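Local coordinates for protein N-acetylglucosamine-6-phosphate deacetylase (Thermotoga maritima, PDB 1O12) that probably removes the acetyl group from N-acetylglucosamine 6-phosphate, as a metal-dependent hydrolase of the NagA family that binds one divalent metal ion per subunit, at residues L53-V58 with V328-S333; G86-L91 with V363-E368. All blocks are in the same frame, centred on the assembly; numbering follows the deposited sequence.

Contact 1 (L53-V58 with V328-S333)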
loop_
_atom_site.group_PDB
_atom_site.type_symbol
_atom_site.label_atom_id
_atom_site.label_comp_id
_atom_site.label_asym_id
_atom_site.label_seq_id
_atom_site.Cartn_x
_atom_site.Cartn_y
_atom_site.Cartn_z
ATOM N N LEU A 53 -3.703 12.693 -29.589
ATOM C CA LEU A 53 -2.427 12.247 -30.153
ATOM C C LEU A 53 -1.530 11.957 -28.958
ATOM O O LEU A 53 -1.331 12.827 -28.099
ATOM C CB LEU A 53 -1.780 13.333 -30.999
ATOM C CG LEU A 53 -0.611 12.829 -31.853
ATOM C CD1 LEU A 53 -1.174 12.065 -33.030
ATOM C CD2 LEU A 53 0.264 13.993 -32.370
HETATM N N MSE A 54 -1.009 10.737 -28.888
HETATM C CA MSE A 54 -0.140 10.349 -27.783
HETATM C C MSE A 54 1.121 9.665 -28.313
HETATM O O MSE A 54 1.174 9.260 -29.484
HETATM C CB MSE A 54 -0.850 9.350 -26.861
HETATM C CG MSE A 54 -2.248 9.717 -26.400
HETATM SE SE MSE A 54 -3.003 8.297 -25.224
HETATM C CE MSE A 54 -1.729 8.528 -23.727
ATOM N N PRO A 55 2.148 9.524 -27.454
ATOM C CA PRO A 55 3.396 8.861 -27.865
ATOM C C PRO A 55 3.039 7.402 -28.178
ATOM O O PRO A 55 2.136 6.855 -27.558
ATOM C CB PRO A 55 4.278 8.973 -26.618
ATOM C CG PRO A 55 3.778 10.236 -25.981
ATOM C CD PRO A 55 2.277 10.100 -26.107
ATOM N N GLY A 56 3.713 6.793 -29.149
ATOM C CA GLY A 56 3.421 5.412 -29.488
ATOM C C GLY A 56 3.544 4.521 -28.251
ATOM O O GLY A 56 4.517 4.610 -27.519
ATOM N N PHE A 57 2.544 3.679 -28.013
ATOM C CA PHE A 57 2.544 2.783 -26.867
ATOM C C PHE A 57 3.745 1.853 -26.936
ATOM O O PHE A 57 4.267 1.578 -28.021
ATOM C CB PHE A 57 1.263 1.955 -26.837
ATOM C CG PHE A 57 0.013 2.783 -26.698
ATOM C CD1 PHE A 57 -1.200 2.335 -27.223
ATOM C CD2 PHE A 57 0.047 4.016 -26.038
ATOM C CE1 PHE A 57 -2.356 3.100 -27.094
ATOM C CE2 PHE A 57 -1.102 4.791 -25.903
ATOM C CZ PHE A 57 -2.300 4.336 -26.429
ATOM N N VAL A 58 4.159 1.383 -25.758
ATOM C CA VAL A 58 5.278 0.490 -25.590
ATOM C C VAL A 58 4.861 -0.718 -24.736
ATOM O O VAL A 58 4.415 -0.549 -23.589
ATOM C CB VAL A 58 6.451 1.234 -24.894
ATOM C CG1 VAL A 58 7.617 0.265 -24.697
ATOM C CG2 VAL A 58 6.873 2.486 -25.733
ATOM N N VAL A 328 2.218 5.735 -18.140
ATOM C CA VAL A 328 2.039 4.315 -17.950
ATOM C C VAL A 328 1.991 3.516 -19.243
ATOM O O VAL A 328 2.313 2.332 -19.244
ATOM C CB VAL A 328 0.764 4.008 -17.114
ATOM C CG1 VAL A 328 0.830 4.774 -15.801
ATOM C CG2 VAL A 328 -0.528 4.343 -17.898
ATOM N N SER A 329 1.608 4.153 -20.345
ATOM C CA SER A 329 1.536 3.422 -21.601
ATOM C C SER A 329 2.788 3.522 -22.463
ATOM O O SER A 329 2.946 2.731 -23.380
ATOM C CB SER A 329 0.313 3.830 -22.423
ATOM O OG SER A 329 0.412 5.180 -22.820
ATOM N N SER A 330 3.674 4.472 -22.200
ATOM C CA SER A 330 4.899 4.536 -23.006
ATOM C C SER A 330 6.110 5.201 -22.349
ATOM O O SER A 330 7.183 4.619 -22.309
ATOM C CB SER A 330 4.637 5.212 -24.374
ATOM O OG SER A 330 4.599 6.637 -24.278
ATOM N N TYR A 331 5.941 6.411 -21.838
ATOM C CA TYR A 331 7.057 7.121 -21.240
ATOM C C TYR A 331 7.823 6.361 -20.143
ATOM O O TYR A 331 9.056 6.327 -20.167
ATOM C CB TYR A 331 6.599 8.489 -20.707
ATOM C CG TYR A 331 7.725 9.318 -20.158
ATOM C CD1 TYR A 331 8.746 9.787 -20.995
ATOM C CD2 TYR A 331 7.797 9.609 -18.802
ATOM C CE1 TYR A 331 9.814 10.526 -20.496
ATOM C CE2 TYR A 331 8.856 10.353 -18.281
ATOM C CZ TYR A 331 9.857 10.804 -19.137
ATOM O OH TYR A 331 10.900 11.527 -18.623
ATOM N N ASN A 332 7.117 5.765 -19.185
ATOM C CA ASN A 332 7.804 5.042 -18.137
ATOM C C ASN A 332 8.718 3.926 -18.690
ATOM O O ASN A 332 9.860 3.802 -18.264
ATOM C CB ASN A 332 6.803 4.493 -17.108
ATOM C CG ASN A 332 6.101 5.621 -16.302
ATOM O OD1 ASN A 332 6.599 6.752 -16.227
ATOM N ND2 ASN A 332 4.954 5.301 -15.688
ATOM N N SER A 333 8.250 3.144 -19.658
ATOM C CA SER A 333 9.089 2.074 -20.212
ATOM C C SER A 333 10.263 2.682 -20.936
ATOM O O SER A 333 11.385 2.210 -20.820
ATOM C CB SER A 333 8.325 1.225 -21.230
ATOM O OG SER A 333 7.142 0.704 -20.686
HETATM O O HOH W 1 1.800 7.256 -24.564
HETATM O O HOH W 2 4.447 0.530 -21.024
#
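Val58 meets helix 322-336 through both its backbone and its side chain. Its amide donates to Ser329 O, N to O 3.0 Å, in a nearly straight bond with 163° at the hydrogen. The helix widens into a pi-type turn at 328-331, and Ser329 O lies 6.5 Å from Ser333 N, too far for the usual helical bond, which is consistent with its being left to the strand. The tight part of the contact continues along the Val58 side chain. CG1, anti to the backbone N (chi1 179°), runs to Ser333 CB at 3.7 Å, whereas CG2 rests against Ser330 CB at 3.8 Å. Ser330 CB also comes within 3.2 Å of Gly56 O, and its OG lies 3.3 Å from Pro55 CB. Beside this, Ser329 OG approaches the Phe57 ring obliquely, 3.4 Å from CD2.

Elsewhere the two segments meet less directly, through water. One water, in plane at the edge of the Phe57 ring, donates to Pro55 O and to Ser329 OG, and is also hydrogen-bonded to Ser330 OG. Ser329 OG has a further partner in Leu325 O, one helical turn back. A second water joins Val58 O to Ser333 OG, 2.7 Å from the latter.

Met54, a selenomethionine, packs on Ile322 and Ala326 of the same helix. Strand 353-356 flanks the strand through Met54 and Phe57, Phe307 meets the Phe57 ring, and strand 262-265 touches the helix at Val328, Asn332 and Ser333.

Contact 2 (G86-L91 with V363-E368)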
loop_
_atom_site.group_PDB
_atom_site.type_symbol
_atom_site.label_atom_id
_atom_site.label_comp_id
_atom_site.label_asym_id
_atom_site.label_seq_id
_atom_site.Cartn_x
_atom_site.Cartn_y
_atom_site.Cartn_z
ATOM N N GLY A 86 -1.783 0.623 -31.551
ATOM C CA GLY A 86 -1.014 1.835 -31.328
ATOM C C GLY A 86 0.375 1.591 -30.765
ATOM O O GLY A 86 1.077 2.548 -30.441
ATOM N N VAL A 87 0.770 0.318 -30.646
ATOM C CA VAL A 87 2.080 -0.068 -30.118
ATOM C C VAL A 87 3.184 0.096 -31.160
ATOM O O VAL A 87 3.159 -0.532 -32.213
ATOM C CB VAL A 87 2.096 -1.544 -29.659
ATOM C CG1 VAL A 87 3.504 -1.919 -29.204
ATOM C CG2 VAL A 87 1.072 -1.770 -28.503
ATOM N N THR A 88 4.159 0.938 -30.858
ATOM C CA THR A 88 5.260 1.179 -31.767
ATOM C C THR A 88 6.629 0.653 -31.276
ATOM O O THR A 88 7.644 0.841 -31.941
ATOM C CB THR A 88 5.363 2.670 -32.076
ATOM O OG1 THR A 88 5.416 3.405 -30.851
ATOM C CG2 THR A 88 4.174 3.122 -32.887
ATOM N N THR A 89 6.660 0.039 -30.100
ATOM C CA THR A 89 7.874 -0.549 -29.564
ATOM C C THR A 89 7.423 -1.684 -28.662
ATOM O O THR A 89 6.565 -1.500 -27.795
ATOM C CB THR A 89 8.727 0.408 -28.695
ATOM O OG1 THR A 89 9.134 1.545 -29.457
ATOM C CG2 THR A 89 9.989 -0.310 -28.214
ATOM N N PHE A 90 7.980 -2.866 -28.882
ATOM C CA PHE A 90 7.642 -4.000 -28.045
ATOM C C PHE A 90 8.828 -4.944 -27.863
ATOM O O PHE A 90 9.856 -4.865 -28.557
ATOM C CB PHE A 90 6.417 -4.733 -28.589
ATOM C CG PHE A 90 6.699 -5.674 -29.749
ATOM C CD1 PHE A 90 6.765 -7.064 -29.540
ATOM C CD2 PHE A 90 6.784 -5.195 -31.044
ATOM C CE1 PHE A 90 6.899 -7.951 -30.626
ATOM C CE2 PHE A 90 6.914 -6.057 -32.111
ATOM C CZ PHE A 90 6.971 -7.443 -31.905
ATOM N N LEU A 91 8.670 -5.809 -26.873
ATOM C CA LEU A 91 9.659 -6.795 -26.501
ATOM C C LEU A 91 8.946 -8.143 -26.526
ATOM O O LEU A 91 8.039 -8.402 -25.715
ATOM C CB LEU A 91 10.168 -6.477 -25.086
ATOM C CG LEU A 91 11.601 -6.044 -24.763
ATOM C CD1 LEU A 91 12.178 -5.162 -25.849
ATOM C CD2 LEU A 91 11.596 -5.354 -23.389
ATOM N N VAL A 363 -7.032 5.042 -33.995
ATOM C CA VAL A 363 -7.467 5.329 -35.337
ATOM C C VAL A 363 -6.268 5.492 -36.278
ATOM O O VAL A 363 -6.416 5.513 -37.482
ATOM C CB VAL A 363 -8.434 6.581 -35.369
ATOM C CG1 VAL A 363 -8.537 7.196 -34.007
ATOM C CG2 VAL A 363 -7.966 7.623 -36.365
HETATM N N MSE A 364 -5.069 5.572 -35.737
HETATM C CA MSE A 364 -3.907 5.724 -36.595
HETATM C C MSE A 364 -2.613 5.600 -35.814
HETATM O O MSE A 364 -2.471 6.160 -34.724
HETATM C CB MSE A 364 -3.947 7.078 -37.310
HETATM C CG MSE A 364 -2.763 7.293 -38.256
HETATM SE SE MSE A 364 -2.924 8.844 -39.498
HETATM C CE MSE A 364 -1.555 10.053 -38.813
ATOM N N THR A 365 -1.670 4.861 -36.378
ATOM C CA THR A 365 -0.389 4.661 -35.726
ATOM C C THR A 365 0.710 5.093 -36.673
ATOM O O THR A 365 0.644 4.859 -37.873
ATOM C CB THR A 365 -0.206 3.166 -35.320
ATOM O OG1 THR A 365 -1.301 2.770 -34.484
ATOM C CG2 THR A 365 1.093 2.947 -34.564
ATOM N N ILE A 366 1.718 5.743 -36.121
ATOM C CA ILE A 366 2.849 6.229 -36.880
ATOM C C ILE A 366 4.111 5.722 -36.225
ATOM O O ILE A 366 4.267 5.859 -35.024
ATOM C CB ILE A 366 2.844 7.756 -36.885
ATOM C CG1 ILE A 366 1.538 8.230 -37.560
ATOM C CG2 ILE A 366 4.126 8.305 -37.551
ATOM C CD1 ILE A 366 1.187 9.671 -37.329
ATOM N N LYS A 367 5.000 5.128 -37.019
ATOM C CA LYS A 367 6.285 4.578 -36.553
ATOM C C LYS A 367 7.310 5.302 -37.422
ATOM O O LYS A 367 7.242 5.205 -38.642
ATOM C CB LYS A 367 6.344 3.075 -36.868
ATOM C CG LYS A 367 7.029 2.193 -35.866
ATOM C CD LYS A 367 8.428 2.629 -35.549
ATOM C CE LYS A 367 9.026 1.719 -34.495
ATOM N NZ LYS A 367 9.897 2.418 -33.504
ATOM N N GLU A 368 8.251 6.029 -36.831
ATOM C CA GLU A 368 9.213 6.736 -37.666
ATOM C C GLU A 368 8.508 7.522 -38.786
ATOM O O GLU A 368 8.636 7.167 -39.957
ATOM C CB GLU A 368 10.183 5.744 -38.320
ATOM C CG GLU A 368 11.378 5.396 -37.478
ATOM C CD GLU A 368 12.252 6.611 -37.190
ATOM O OE1 GLU A 368 12.893 7.120 -38.135
ATOM O OE2 GLU A 368 12.298 7.059 -36.021
#
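Thr88 and Thr365 bring together two strands that are not paired with each other: strand 87-93, which continues the parallel series of the TIM-barrel-type amidohydrolase domain, and strand 362-367, which lies in an antiparallel run with 353-356 and 370-374. The geometry supports this reading. The axes of the two short strands approach to 7.4 Å and diverge by 46°, and the contact is made by side chains meeting each other and the opposite backbone, with no clear hydrogen bond between the strands.

At its middle the threonine side chains slide past each other in opposite directions, with Thr88 CG2 3.5 Å from Thr365 CG2. The Thr88 methyl also reaches Ile366 O at 3.5 Å. On Thr365, chi1 of -56° sets OG1 anti to the carbonyl carbon, where it lies 3.3 Å from Gly86 CA and hydrogen-bonds to Tyr83 O. The same carbonyl accepts Gly86 N in the Schellman motif that ends helix 75-83, with Gly86 as the C-prime residue, so Tyr83 O is gripped by two donors, one of them from the other strand.

Lys367 closes the far end. Bent at chi2 (-55°), its chain passes alongside Thr88, CG lying 4.2 Å from Thr88 CB, and brings CE to 3.0 Å from Thr88 O. The ammonium makes its salt bridge with Asp352, which would be expected to fix its position. Thr88 O accepts a weak hydrogen bond from Thr89 OG1, 3.0 Å away.

Strand 370-374 backs the contact, touching Thr365 and Lys367 through Val372, while Tyr83 of helix 75-83 also packs on Lys367. On the barrel side Thr89 leans on Leu122 of strand 121-127.

The centres of contacts 1 and 2 are about 10 Å apart, and strands 52-59 and 87-93 join them as parallel neighbours. The backbone of Phe57 supplies the probable hydrogen bonds between them: its O lies 2.9 Å from Thr88 N and its N 3.1 Å from Gly86 O. Gly56 CA on Thr88 OG1 and Val58 CG1 on Thr89 O add packing. Along the chain the segments alternate, 53-58, 86-91, 328-333, 363-368, so two early strands are each met by a late element, a helix in contact 1 and a strand in contact 2. Early and late parts of the amidohydrolase domain thus meet here, away from the iron site at Glu127, His188 and His209.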